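Local coordinates for SH3 domain-containing protein (Dictyostelium discoideum, PDB 4NQI) that remodels membranes through its N-terminal I-BAR domain, the part described here, to control osmoregulation, phagocytosis and cytokinesis, and probably binds phosphatidylinositol lipids, at residues V95-L99 and Q197-E202; L34-V38 and K187-F191; A117-F121 and D179-M183; V38-N43 and F103-K108; K80-A84 and K212-N216. One frame throughout, in Å; residues are numbered along the deposited sequence.

Contact 1. Residues V95-L99 and Q197-E202; sequences VAKVL and QFLEKE
Phe198 offers its ring to two aliphatic side chains of the facing helix, which meet it in different ways. The site illustrates antiparallel helix packing in the elongated three-helix bundle of the I-BAR fold: residues 95-99 on helix 72-140 and 197-202 on helix 152-224 run in opposed directions, their short axes 8.8 Å apart. Leu99 lies over a face of the ring, and its CD1 makes an off-centre CH-pi contact 4.2 Å from the Phe198 centroid, 29° off the ring normal. Val95 instead approaches the edge, where CG1 lies 3.6 Å from Phe198 CE1 and near the ring plane. The ring reaches these neighbours because its CG stands opposite the backbone N about CA-CB (chi1 163°), and Tyr45 of helix 15-64 touches both Phe198 and Leu99. Putting an alanine at Phe198 would probably leave the Leu99 and Val95 methyls without their shared aromatic surface and open a gap between the helices.

Further round the helix the ring plays no part, and the packing is partly open to solvent. Val98 points at the partner helix; its CG1 sits 3.5 Å from Gln197 O, while the Lys201 chain, bent at its second torsion, passes at about a right angle to Val98, with its methylenes rather than its amine doing the touching. On helix 152-224, Leu199 points away from this contact and packs on Phe213 of the second subunit. The other branch of Val95 rests against backbone, CG2 lying 3.7 Å from Lys201 O.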
# COMPACT_ATOMS: atom_id res chain seq x y z
N VAL B 95 -8.52 -2.79 -3.84
CA VAL B 95 -8.45 -2.68 -2.39
C VAL B 95 -9.21 -1.44 -1.91
O VAL B 95 -10.00 -1.50 -0.97
CB VAL B 95 -6.99 -2.65 -1.89
CG1 VAL B 95 -6.92 -2.20 -0.44
CG2 VAL B 95 -6.35 -4.02 -2.06
N ALA B 96 -8.97 -0.31 -2.57
CA ALA B 96 -9.66 0.94 -2.25
C ALA B 96 -11.18 0.79 -2.39
O ALA B 96 -11.95 1.28 -1.56
CB ALA B 96 -9.16 2.07 -3.13
N LYS B 97 -11.60 0.11 -3.46
CA LYS B 97 -13.02 -0.14 -3.72
C LYS B 97 -13.67 -0.97 -2.61
O LYS B 97 -14.82 -0.74 -2.25
CB LYS B 97 -13.19 -0.86 -5.06
CG LYS B 97 -12.66 -0.11 -6.29
CD LYS B 97 -13.64 0.94 -6.77
CE LYS B 97 -13.76 0.93 -8.30
NZ LYS B 97 -12.47 1.20 -8.99
N VAL B 98 -12.92 -1.94 -2.09
CA VAL B 98 -13.41 -2.79 -0.99
C VAL B 98 -13.65 -1.97 0.27
O VAL B 98 -14.68 -2.11 0.92
CB VAL B 98 -12.42 -3.94 -0.69
CG1 VAL B 98 -12.75 -4.61 0.64
CG2 VAL B 98 -12.45 -4.97 -1.82
N LEU B 99 -12.69 -1.10 0.61
CA LEU B 99 -12.83 -0.20 1.75
C LEU B 99 -14.06 0.68 1.60
O LEU B 99 -14.75 0.98 2.58
CB LEU B 99 -11.58 0.66 1.89
CG LEU B 99 -11.57 1.66 3.06
CD1 LEU B 99 -11.62 0.92 4.39
CD2 LEU B 99 -10.35 2.57 3.01
N GLN B 197 -12.82 -6.60 6.06
CA GLN B 197 -12.83 -6.83 4.62
C GLN B 197 -11.68 -6.09 3.94
O GLN B 197 -11.06 -6.61 3.00
CB GLN B 197 -14.16 -6.38 4.01
CG GLN B 197 -15.38 -6.99 4.70
CD GLN B 197 -15.37 -8.50 4.68
OE1 GLN B 197 -15.08 -9.12 3.65
NE2 GLN B 197 -15.66 -9.11 5.82
N PHE B 198 -11.38 -4.89 4.42
CA PHE B 198 -10.28 -4.09 3.91
C PHE B 198 -8.94 -4.69 4.32
O PHE B 198 -8.00 -4.77 3.52
CB PHE B 198 -10.40 -2.65 4.40
CG PHE B 198 -9.13 -1.85 4.26
CD1 PHE B 198 -8.61 -1.55 3.01
CD2 PHE B 198 -8.47 -1.38 5.39
CE1 PHE B 198 -7.44 -0.81 2.89
CE2 PHE B 198 -7.31 -0.64 5.28
CZ PHE B 198 -6.79 -0.35 4.03
N LEU B 199 -8.85 -5.12 5.58
CA LEU B 199 -7.63 -5.72 6.12
C LEU B 199 -7.22 -6.98 5.36
O LEU B 199 -6.05 -7.14 4.99
CB LEU B 199 -7.80 -6.03 7.61
CG LEU B 199 -8.02 -4.80 8.50
CD1 LEU B 199 -8.26 -5.20 9.95
CD2 LEU B 199 -6.83 -3.86 8.39
N GLU B 200 -8.18 -7.88 5.14
CA GLU B 200 -7.93 -9.11 4.39
C GLU B 200 -7.40 -8.82 2.99
O GLU B 200 -6.49 -9.50 2.51
CB GLU B 200 -9.22 -9.93 4.29
CG GLU B 200 -9.65 -10.58 5.61
CD GLU B 200 -11.06 -11.15 5.55
OE1 GLU B 200 -11.75 -10.93 4.53
OE2 GLU B 200 -11.47 -11.82 6.51
N LYS B 201 -7.95 -7.80 2.33
CA LYS B 201 -7.54 -7.44 0.98
C LYS B 201 -6.16 -6.77 0.98
O LYS B 201 -5.40 -6.92 0.03
CB LYS B 201 -8.58 -6.53 0.32
CG LYS B 201 -9.62 -7.28 -0.51
CD LYS B 201 -9.01 -7.75 -1.83
CE LYS B 201 -10.06 -8.39 -2.73
NZ LYS B 201 -9.66 -8.35 -4.16
N GLU B 202 -5.85 -6.04 2.05
CA GLU B 202 -4.52 -5.45 2.20
C GLU B 202 -3.46 -6.54 2.33
O GLU B 202 -2.40 -6.46 1.71
CB GLU B 202 -4.45 -4.53 3.42
CG GLU B 202 -4.92 -3.11 3.18
CD GLU B 202 -3.92 -2.27 2.39
OE1 GLU B 202 -2.96 -2.85 1.82
OE2 GLU B 202 -4.10 -1.04 2.33

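Contact 2. Residues L34-V38 and K187-F191; sequences LFTEV and KHATF
Phe35 and Phe191 form the central aromatic pair, an edge-to-face (T-shaped) contact in which Phe35 supplies the edge and Phe191 the face. Their planes are 73° apart and their centroids 4.9 Å, with Phe35 CE1 3.5 Å from Phe191 CD1 and displaced toward the rim of that ring. His188 adds a looser aromatic neighbour: Phe35 CZ approaches His188 CD2 at 3.5 Å, but the rings meet rim to rim. The cluster continues into the second subunit, whose Phe78 puts its ring against both His188 and Phe191.

The charged contribution comes from Lys187. Its chain is extended up to CE, then turns at the last torsion (chi4 57°), which brings the amine over the face of Phe35; NZ stands 5.0 Å from the ring centroid, a cation-pi contact. The adjoining CE gives an off-centre CH-pi contact, 4.3 Å from the same centroid. The amine is also in a salt bridge with Asp114 of helix 72-140, which probably helps fix it above the ring.

These groups bridge the two helices of the I-BAR three-helix bundle that run side by side in the same direction, 15-64 and 152-224. The axes of the short segments are 13.4 Å apart and practically parallel, a separation that long side chains span, while Ile111 of helix 72-140 touches Phe35.

Val38 adds an aliphatic contact and points toward helix 152-224. Its CG1 lies at the edge of Phe191, near the ring plane and 3.9 Å from CZ.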
# COMPACT_ATOMS: atom_id res chain seq x y z
N LEU B 34 -18.19 10.31 16.57
CA LEU B 34 -16.86 9.71 16.57
C LEU B 34 -16.67 8.68 15.45
O LEU B 34 -15.66 8.69 14.75
CB LEU B 34 -16.53 9.10 17.93
CG LEU B 34 -16.19 10.08 19.06
CD1 LEU B 34 -15.81 9.35 20.34
CD2 LEU B 34 -15.08 11.02 18.64
N PHE B 35 -17.64 7.79 15.30
CA PHE B 35 -17.59 6.78 14.24
C PHE B 35 -17.72 7.41 12.85
O PHE B 35 -17.20 6.87 11.87
CB PHE B 35 -18.66 5.70 14.45
CG PHE B 35 -18.25 4.62 15.41
CD1 PHE B 35 -17.45 3.57 14.99
CD2 PHE B 35 -18.66 4.65 16.74
CE1 PHE B 35 -17.06 2.57 15.87
CE2 PHE B 35 -18.28 3.65 17.62
CZ PHE B 35 -17.48 2.61 17.18
N THR B 36 -18.40 8.55 12.78
CA THR B 36 -18.58 9.26 11.51
C THR B 36 -17.28 9.93 11.07
O THR B 36 -17.03 10.11 9.88
CB THR B 36 -19.73 10.28 11.59
OG1 THR B 36 -20.88 9.66 12.17
CG2 THR B 36 -20.09 10.80 10.21
N GLU B 37 -16.44 10.30 12.04
CA GLU B 37 -15.12 10.84 11.74
C GLU B 37 -14.24 9.76 11.11
O GLU B 37 -13.47 10.04 10.18
CB GLU B 37 -14.45 11.38 13.01
CG GLU B 37 -15.07 12.65 13.54
CD GLU B 37 -14.99 13.81 12.56
OE1 GLU B 37 -13.87 14.16 12.14
OE2 GLU B 37 -16.05 14.35 12.19
N VAL B 38 -14.34 8.53 11.62
CA VAL B 38 -13.62 7.39 11.06
C VAL B 38 -14.01 7.15 9.60
O VAL B 38 -13.16 6.85 8.76
CB VAL B 38 -13.88 6.11 11.89
CG1 VAL B 38 -13.22 4.90 11.24
CG2 VAL B 38 -13.38 6.28 13.32
N LYS B 187 -22.71 -3.35 18.00
CA LYS B 187 -22.33 -2.23 17.15
C LYS B 187 -20.83 -2.27 16.84
O LYS B 187 -20.42 -2.09 15.69
CB LYS B 187 -22.68 -0.89 17.80
CG LYS B 187 -22.21 0.32 16.97
CD LYS B 187 -22.48 1.65 17.65
CE LYS B 187 -22.03 2.81 16.77
NZ LYS B 187 -22.70 2.80 15.44
N HIS B 188 -20.03 -2.51 17.87
CA HIS B 188 -18.58 -2.52 17.73
C HIS B 188 -18.09 -3.72 16.91
O HIS B 188 -17.17 -3.59 16.10
CB HIS B 188 -17.91 -2.52 19.10
CG HIS B 188 -18.09 -1.23 19.86
ND1 HIS B 188 -17.96 -1.16 21.23
CD2 HIS B 188 -18.37 0.02 19.43
CE1 HIS B 188 -18.17 0.09 21.62
NE2 HIS B 188 -18.41 0.82 20.55
N ALA B 189 -18.71 -4.88 17.12
CA ALA B 189 -18.36 -6.09 16.39
C ALA B 189 -18.64 -5.95 14.89
O ALA B 189 -17.86 -6.40 14.06
CB ALA B 189 -19.09 -7.29 16.96
N THR B 190 -19.77 -5.33 14.56
CA THR B 190 -20.13 -5.06 13.17
C THR B 190 -19.13 -4.10 12.53
O THR B 190 -18.77 -4.25 11.36
CB THR B 190 -21.55 -4.47 13.06
OG1 THR B 190 -22.52 -5.46 13.45
CG2 THR B 190 -21.85 -4.02 11.64
N PHE B 191 -18.68 -3.12 13.31
CA PHE B 191 -17.67 -2.16 12.86
C PHE B 191 -16.38 -2.87 12.47
O PHE B 191 -15.85 -2.65 11.38
CB PHE B 191 -17.39 -1.12 13.96
CG PHE B 191 -16.25 -0.19 13.65
CD1 PHE B 191 -16.44 0.91 12.84
CD2 PHE B 191 -14.99 -0.42 14.19
CE1 PHE B 191 -15.39 1.77 12.56
CE2 PHE B 191 -13.94 0.44 13.91
CZ PHE B 191 -14.14 1.54 13.10

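Contact 3. Residues A117-F121 and D179-M183; sequences AIATF and DVVLM
Met183, present as selenomethionine, reaches across to Phe121 and Ile118 through a chain that is extended at chi2 and bent at its last torsion (chi3 49°). The extended part carries the selenium across to Phe121, and the bend turns the terminal methyl toward Ile118. The selenium makes a Met-aromatic contact, 4.4 Å from the centroid of the Phe121 ring and in an oblique position; its nearest ring atoms are CG and CD1. Beyond the bend, Met183 CE comes to rest 3.7 Å from Ile118 CD1. The Ile118 side chain meets it there because CG1 runs anti to the backbone N, which leaves CG2 in the crowded position between N and the carbonyl carbon.

The short segments run antiparallel, with axes 11.8 Å apart, on helices 72-140 and 152-224 of the I-BAR three-helix bundle, well along one arm of the rod and about 22 Å from the centre of the chain. Helix 15-64 closes the third side: its Ile24 touches both Phe121 and Val180.

Phe121 bridges most of the separation. With CG on the far side of CA-CB from its backbone N (chi1 177°), the ring extends toward helix 152-224 and ends against the CB atoms of two consecutive residues, both placed obliquely to it. Its CE1 lies 3.6 Å from Asp179 CB, and on the opposite flank CE2 lies 3.7 Å from Val180 CB. Asp179 therefore contributes its methylene to the ring, while its carboxylate plane stands almost perpendicular to the aromatic plane, at 81°. Val180 CG2 also approaches Ile118 CD1, more loosely, at 4.4 Å.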
# COMPACT_ATOMS: atom_id res chain seq x y z
N ALA B 117 -32.18 3.08 16.53
CA ALA B 117 -32.43 1.95 17.42
C ALA B 117 -32.29 2.32 18.90
O ALA B 117 -33.07 1.86 19.74
CB ALA B 117 -31.52 0.79 17.08
N ILE B 118 -31.30 3.15 19.22
CA ILE B 118 -31.08 3.60 20.60
C ILE B 118 -32.15 4.59 21.05
O ILE B 118 -32.49 4.67 22.24
CB ILE B 118 -29.66 4.20 20.79
CG1 ILE B 118 -29.38 4.51 22.26
CG2 ILE B 118 -29.47 5.45 19.95
CD1 ILE B 118 -29.48 3.31 23.17
N ALA B 119 -32.70 5.35 20.10
CA ALA B 119 -33.82 6.23 20.39
C ALA B 119 -35.00 5.41 20.90
O ALA B 119 -35.61 5.73 21.92
CB ALA B 119 -34.21 7.01 19.15
N THR B 120 -35.31 4.33 20.18
CA THR B 120 -36.42 3.45 20.52
C THR B 120 -36.23 2.79 21.88
O THR B 120 -37.15 2.76 22.69
CB THR B 120 -36.61 2.35 19.45
OG1 THR B 120 -36.75 2.96 18.16
CG2 THR B 120 -37.84 1.52 19.76
N PHE B 121 -35.03 2.25 22.12
CA PHE B 121 -34.72 1.59 23.38
C PHE B 121 -34.88 2.55 24.56
O PHE B 121 -35.36 2.15 25.63
CB PHE B 121 -33.30 1.01 23.36
CG PHE B 121 -32.89 0.38 24.66
CD1 PHE B 121 -33.17 -0.95 24.93
CD2 PHE B 121 -32.20 1.11 25.63
CE1 PHE B 121 -32.79 -1.54 26.12
CE2 PHE B 121 -31.82 0.54 26.82
CZ PHE B 121 -32.11 -0.79 27.07
N ASP B 179 -29.46 -5.64 27.82
CA ASP B 179 -29.95 -5.28 26.49
C ASP B 179 -29.13 -4.18 25.83
O ASP B 179 -28.81 -4.27 24.65
CB ASP B 179 -31.43 -4.86 26.56
CG ASP B 179 -32.36 -6.04 26.83
OD1 ASP B 179 -31.91 -7.20 26.70
OD2 ASP B 179 -33.54 -5.80 27.18
N VAL B 180 -28.76 -3.16 26.60
CA VAL B 180 -28.02 -2.03 26.05
C VAL B 180 -26.51 -2.29 25.93
O VAL B 180 -25.89 -1.87 24.95
CB VAL B 180 -28.31 -0.71 26.83
CG1 VAL B 180 -27.72 -0.77 28.23
CG2 VAL B 180 -27.77 0.49 26.08
N VAL B 181 -25.93 -2.98 26.91
CA VAL B 181 -24.51 -3.35 26.84
C VAL B 181 -24.25 -4.24 25.63
O VAL B 181 -23.23 -4.11 24.95
CB VAL B 181 -24.03 -4.04 28.14
CG1 VAL B 181 -22.62 -4.60 27.97
CG2 VAL B 181 -24.06 -3.08 29.31
N LEU B 182 -25.20 -5.13 25.35
CA LEU B 182 -25.10 -6.01 24.19
C LEU B 182 -25.39 -5.27 22.88
O LEU B 182 -24.90 -5.67 21.82
CB LEU B 182 -26.03 -7.22 24.34
CG LEU B 182 -25.67 -8.19 25.47
CD1 LEU B 182 -26.44 -9.49 25.37
CD2 LEU B 182 -24.17 -8.45 25.49
N MSE B 183 -26.18 -4.20 22.95
CA MSE B 183 -26.39 -3.35 21.79
C MSE B 183 -25.09 -2.66 21.38
O MSE B 183 -24.83 -2.44 20.19
CB MSE B 183 -27.46 -2.29 22.08
CG MSE B 183 -28.89 -2.76 21.85
SE MSE B 183 -30.20 -1.37 22.27
CE MSE B 183 -29.38 0.10 21.28

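Contact 4. Residues V38-N43 and F103-K108; sequences VIKAAN and FITPNK
Phe103 meets helix 15-64 with the edge of its ring: Ala42 CB lies in the ring plane 3.8 Å from CE2, and Val38 CG1 is also near that plane, 4.0 Å from CZ. Ile39 CD1 reaches the same rim obliquely. Beyond these two segments Phe103 joins aromatic rings of helix 152-224, including an edge-to-face pair with Phe195. The other flat group, the amide of Asn107, hydrogen-bonds through ND2 to Gln194 OE1 of that helix, so here Asn107 offers mainly its methylene, with CB 3.8 Å from Ile39 CD1.

Ile39 is the knob. Its CG1 is turned opposite the carbonyl carbon (chi1 -59°), and from there CD1 enters the hole formed by Phe103, Ile104, Asn107 and Lys108, ending 3.7 Å from Ile104 O. The other branch lies alongside its neighbour, with Ile39 CG2 3.9 Å from Ile104 CG2. A glycine in place of Ile39 would probably leave this hole unfilled and Ile104 CG2 without its aliphatic mate. Ile104 in turn extends its CD1 to within 3.6 Å of Asn43 CA.

Helix 72-140 is kinked within residues 103-108, where Pro106 has no N-H to bond to the preceding turn. The two short segments nevertheless stay close, crossing at -160°, a knobs-into-holes packing of neighbouring antiparallel helices in the buried middle of the I-BAR bundle.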
# COMPACT_ATOMS: atom_id res chain seq x y z
N VAL B 38 -14.34 8.53 11.62
CA VAL B 38 -13.62 7.39 11.06
C VAL B 38 -14.01 7.15 9.60
O VAL B 38 -13.16 6.85 8.76
CB VAL B 38 -13.88 6.11 11.89
CG1 VAL B 38 -13.22 4.90 11.24
CG2 VAL B 38 -13.38 6.28 13.32
N ILE B 39 -15.30 7.31 9.30
CA ILE B 39 -15.82 7.17 7.94
C ILE B 39 -15.22 8.22 7.01
O ILE B 39 -14.69 7.89 5.95
CB ILE B 39 -17.36 7.27 7.90
CG1 ILE B 39 -18.01 6.20 8.79
CG2 ILE B 39 -17.87 7.16 6.48
CD1 ILE B 39 -18.00 4.80 8.19
N LYS B 40 -15.31 9.49 7.42
CA LYS B 40 -14.73 10.60 6.66
C LYS B 40 -13.24 10.37 6.42
O LYS B 40 -12.74 10.55 5.31
CB LYS B 40 -14.90 11.92 7.42
CG LYS B 40 -16.33 12.42 7.54
CD LYS B 40 -16.37 13.69 8.38
N ALA B 41 -12.54 9.98 7.48
CA ALA B 41 -11.11 9.70 7.40
C ALA B 41 -10.83 8.54 6.44
O ALA B 41 -9.90 8.60 5.63
CB ALA B 41 -10.56 9.41 8.77
N ALA B 42 -11.63 7.48 6.54
CA ALA B 42 -11.48 6.32 5.67
C ALA B 42 -11.79 6.67 4.21
O ALA B 42 -11.17 6.14 3.30
CB ALA B 42 -12.35 5.17 6.15
N ASN B 43 -12.77 7.54 4.01
CA ASN B 43 -13.17 7.97 2.67
C ASN B 43 -12.05 8.71 1.95
O ASN B 43 -11.82 8.52 0.75
CB ASN B 43 -14.43 8.83 2.74
CG ASN B 43 -15.03 9.11 1.38
OD1 ASN B 43 -14.81 8.36 0.42
ND2 ASN B 43 -15.81 10.19 1.28
N PHE B 103 -16.87 -1.31 3.80
CA PHE B 103 -16.82 -0.60 5.08
C PHE B 103 -17.54 0.75 5.09
O PHE B 103 -18.53 0.92 5.81
CB PHE B 103 -15.38 -0.40 5.56
CG PHE B 103 -15.27 0.47 6.78
CD1 PHE B 103 -15.81 0.05 7.99
CD2 PHE B 103 -14.65 1.70 6.72
CE1 PHE B 103 -15.72 0.85 9.12
CE2 PHE B 103 -14.55 2.51 7.85
CZ PHE B 103 -15.09 2.08 9.05
N ILE B 104 -17.03 1.69 4.31
CA ILE B 104 -17.51 3.08 4.32
C ILE B 104 -19.02 3.23 4.15
O ILE B 104 -19.70 3.77 5.03
CB ILE B 104 -16.76 3.94 3.28
CG1 ILE B 104 -15.31 4.14 3.70
CG2 ILE B 104 -17.45 5.28 3.09
CD1 ILE B 104 -14.41 4.64 2.59
N THR B 105 -19.55 2.76 3.03
CA THR B 105 -20.99 2.84 2.76
C THR B 105 -21.85 2.00 3.73
O THR B 105 -22.86 2.49 4.24
CB THR B 105 -21.33 2.51 1.28
OG1 THR B 105 -20.46 3.25 0.41
CG2 THR B 105 -22.77 2.88 0.97
N PRO B 106 -21.48 0.73 3.99
CA PRO B 106 -22.31 -0.05 4.92
C PRO B 106 -22.28 0.44 6.37
O PRO B 106 -23.28 0.28 7.06
CB PRO B 106 -21.71 -1.46 4.83
CG PRO B 106 -21.02 -1.50 3.52
CD PRO B 106 -20.47 -0.13 3.32
N ASN B 107 -21.16 0.99 6.83
CA ASN B 107 -21.09 1.47 8.21
C ASN B 107 -21.73 2.84 8.38
O ASN B 107 -22.24 3.17 9.46
CB ASN B 107 -19.65 1.47 8.74
CG ASN B 107 -19.58 1.36 10.25
OD1 ASN B 107 -19.26 2.33 10.94
ND2 ASN B 107 -19.88 0.17 10.77
N LYS B 108 -21.70 3.64 7.32
CA LYS B 108 -22.40 4.92 7.29
C LYS B 108 -23.89 4.69 7.53
O LYS B 108 -24.53 5.39 8.33
CB LYS B 108 -22.17 5.62 5.95
CG LYS B 108 -22.64 7.06 5.87
CD LYS B 108 -21.84 7.84 4.85
CE LYS B 108 -21.87 7.18 3.48
NZ LYS B 108 -20.95 7.86 2.52

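Contact 5. Residues K80-A84 and K212-N216; sequences KLADA and KFSTN
Ala84 and Asn216 form the compact part of this contact, between helices 72-140 and 152-224 of the I-BAR three-helix bundle. The short segments are antiparallel, at 172°, with axes 10.1 Å apart, and lie about 30 Å from the centre of the chain, on the opposite side from residues 117-121 and 179-183.

On the tight side the Ala84 methyl points toward the partner helix and abuts the flat amide of Asn216, its CB 4.2 Å from Asn216 CG. The amide reaches between the helices with CG leaning to the backbone-N side (chi1 -60°). The same Ala84 CB lies at the edge of the Phe213 ring, near its plane and 4.4 Å from CE1. Leu81 backs this part, its CA close to the Asn216 amide, and the second subunit packs here from beyond: Phe195 of that chain meets Leu81, and its Leu199 meets Phe213.

The outer side is built mainly from the two lysine chains and Thr215, and is partly open to solvent. Lys212 bends only at its last torsion, and its CD methylene grazes the partner backbone, 4.1 Å from Ala84 O; the same side chain also touches Asp87 and Leu88. At the other end Lys80 runs extended from the helix and turns only at its tip (chi4 -50°), which brings the amine over residues 215-216, with NZ 4.0 Å from Asn216 CG. Thr215 presents a methyl rather than its hydroxyl, which is bonded to Ser211 O within its own helix; toward helix 72-140, Thr215 CG2 lies 3.7 Å from Lys80 CE.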
# COMPACT_ATOMS: atom_id res chain seq x y z
N LYS B 80 8.74 -6.56 -18.13
CA LYS B 80 8.32 -7.41 -17.03
C LYS B 80 8.09 -6.58 -15.76
O LYS B 80 7.17 -6.84 -15.00
CB LYS B 80 9.37 -8.49 -16.79
CG LYS B 80 8.90 -9.63 -15.92
CD LYS B 80 9.92 -10.76 -15.89
CE LYS B 80 9.57 -11.75 -14.80
NZ LYS B 80 9.30 -11.04 -13.53
N LEU B 81 8.94 -5.57 -15.56
CA LEU B 81 8.79 -4.66 -14.43
C LEU B 81 7.52 -3.83 -14.59
O LEU B 81 6.77 -3.64 -13.63
CB LEU B 81 10.01 -3.75 -14.31
CG LEU B 81 9.97 -2.65 -13.24
CD1 LEU B 81 9.78 -3.26 -11.86
CD2 LEU B 81 11.24 -1.80 -13.26
N ALA B 82 7.28 -3.36 -15.81
CA ALA B 82 6.08 -2.57 -16.12
C ALA B 82 4.80 -3.36 -15.86
O ALA B 82 3.86 -2.84 -15.24
CB ALA B 82 6.12 -2.09 -17.57
N ASP B 83 4.75 -4.60 -16.33
CA ASP B 83 3.58 -5.45 -16.15
C ASP B 83 3.29 -5.72 -14.67
O ASP B 83 2.13 -5.78 -14.26
CB ASP B 83 3.76 -6.78 -16.89
CG ASP B 83 3.65 -6.63 -18.40
OD1 ASP B 83 3.21 -5.56 -18.86
OD2 ASP B 83 3.99 -7.60 -19.11
N ALA B 84 4.35 -5.90 -13.89
CA ALA B 84 4.21 -6.18 -12.47
C ALA B 84 3.61 -4.99 -11.73
O ALA B 84 2.66 -5.14 -10.95
CB ALA B 84 5.56 -6.56 -11.87
N LYS B 212 5.43 -11.04 -6.61
CA LYS B 212 5.79 -10.44 -7.90
C LYS B 212 7.17 -9.77 -7.89
O LYS B 212 8.01 -10.07 -8.74
CB LYS B 212 4.73 -9.43 -8.34
CG LYS B 212 3.49 -10.06 -8.96
CD LYS B 212 2.80 -9.09 -9.92
CE LYS B 212 1.55 -9.72 -10.53
NZ LYS B 212 1.85 -10.92 -11.37
N PHE B 213 7.40 -8.87 -6.94
CA PHE B 213 8.64 -8.09 -6.89
C PHE B 213 9.89 -8.94 -6.66
O PHE B 213 10.99 -8.53 -7.03
CB PHE B 213 8.53 -6.96 -5.86
CG PHE B 213 7.77 -5.76 -6.35
CD1 PHE B 213 7.32 -5.69 -7.66
CD2 PHE B 213 7.51 -4.69 -5.50
CE1 PHE B 213 6.63 -4.58 -8.12
CE2 PHE B 213 6.81 -3.58 -5.96
CZ PHE B 213 6.37 -3.53 -7.27
N SER B 214 9.73 -10.11 -6.06
CA SER B 214 10.84 -11.04 -5.88
C SER B 214 11.30 -11.61 -7.22
O SER B 214 12.50 -11.78 -7.46
CB SER B 214 10.46 -12.17 -4.93
OG SER B 214 10.27 -11.69 -3.62
N THR B 215 10.34 -11.90 -8.10
CA THR B 215 10.65 -12.40 -9.44
C THR B 215 11.41 -11.34 -10.26
O THR B 215 12.35 -11.67 -10.98
CB THR B 215 9.38 -12.84 -10.19
OG1 THR B 215 8.64 -13.76 -9.37
CG2 THR B 215 9.74 -13.52 -11.50
N ASN B 216 10.99 -10.08 -10.15
CA ASN B 216 11.67 -8.98 -10.83
C ASN B 216 13.09 -8.80 -10.30
O ASN B 216 14.03 -8.65 -11.08
CB ASN B 216 10.90 -7.67 -10.66
CG ASN B 216 9.50 -7.75 -11.23
OD1 ASN B 216 8.51 -7.76 -10.49
ND2 ASN B 216 9.40 -7.78 -12.56

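From the N terminus, helix 15-64 opens contact 2 and then, sharing Val38, contact 4. Helix 72-140 next opens contacts 5 and 1 before residues 103-108 close contact 4, which thus crosses both yet lies wholly within contact 2. Contact 3 opens afterwards, at 117-121. Helix 152-224 closes the remainder in turn: contact 3, the innermost, then contacts 2, 1 and 5. Contact 1 is enclosed by contact 5, and contact 2 crosses both. Each helix pair of the bundle is thereby joined: 72-140 with 152-224 at three levels, 15-64 with each of the others at mid-length. Contacts 2 and 4 meet through Phe191 and Phe103, while contacts 3 and 5 stand about 52 Å apart between centres.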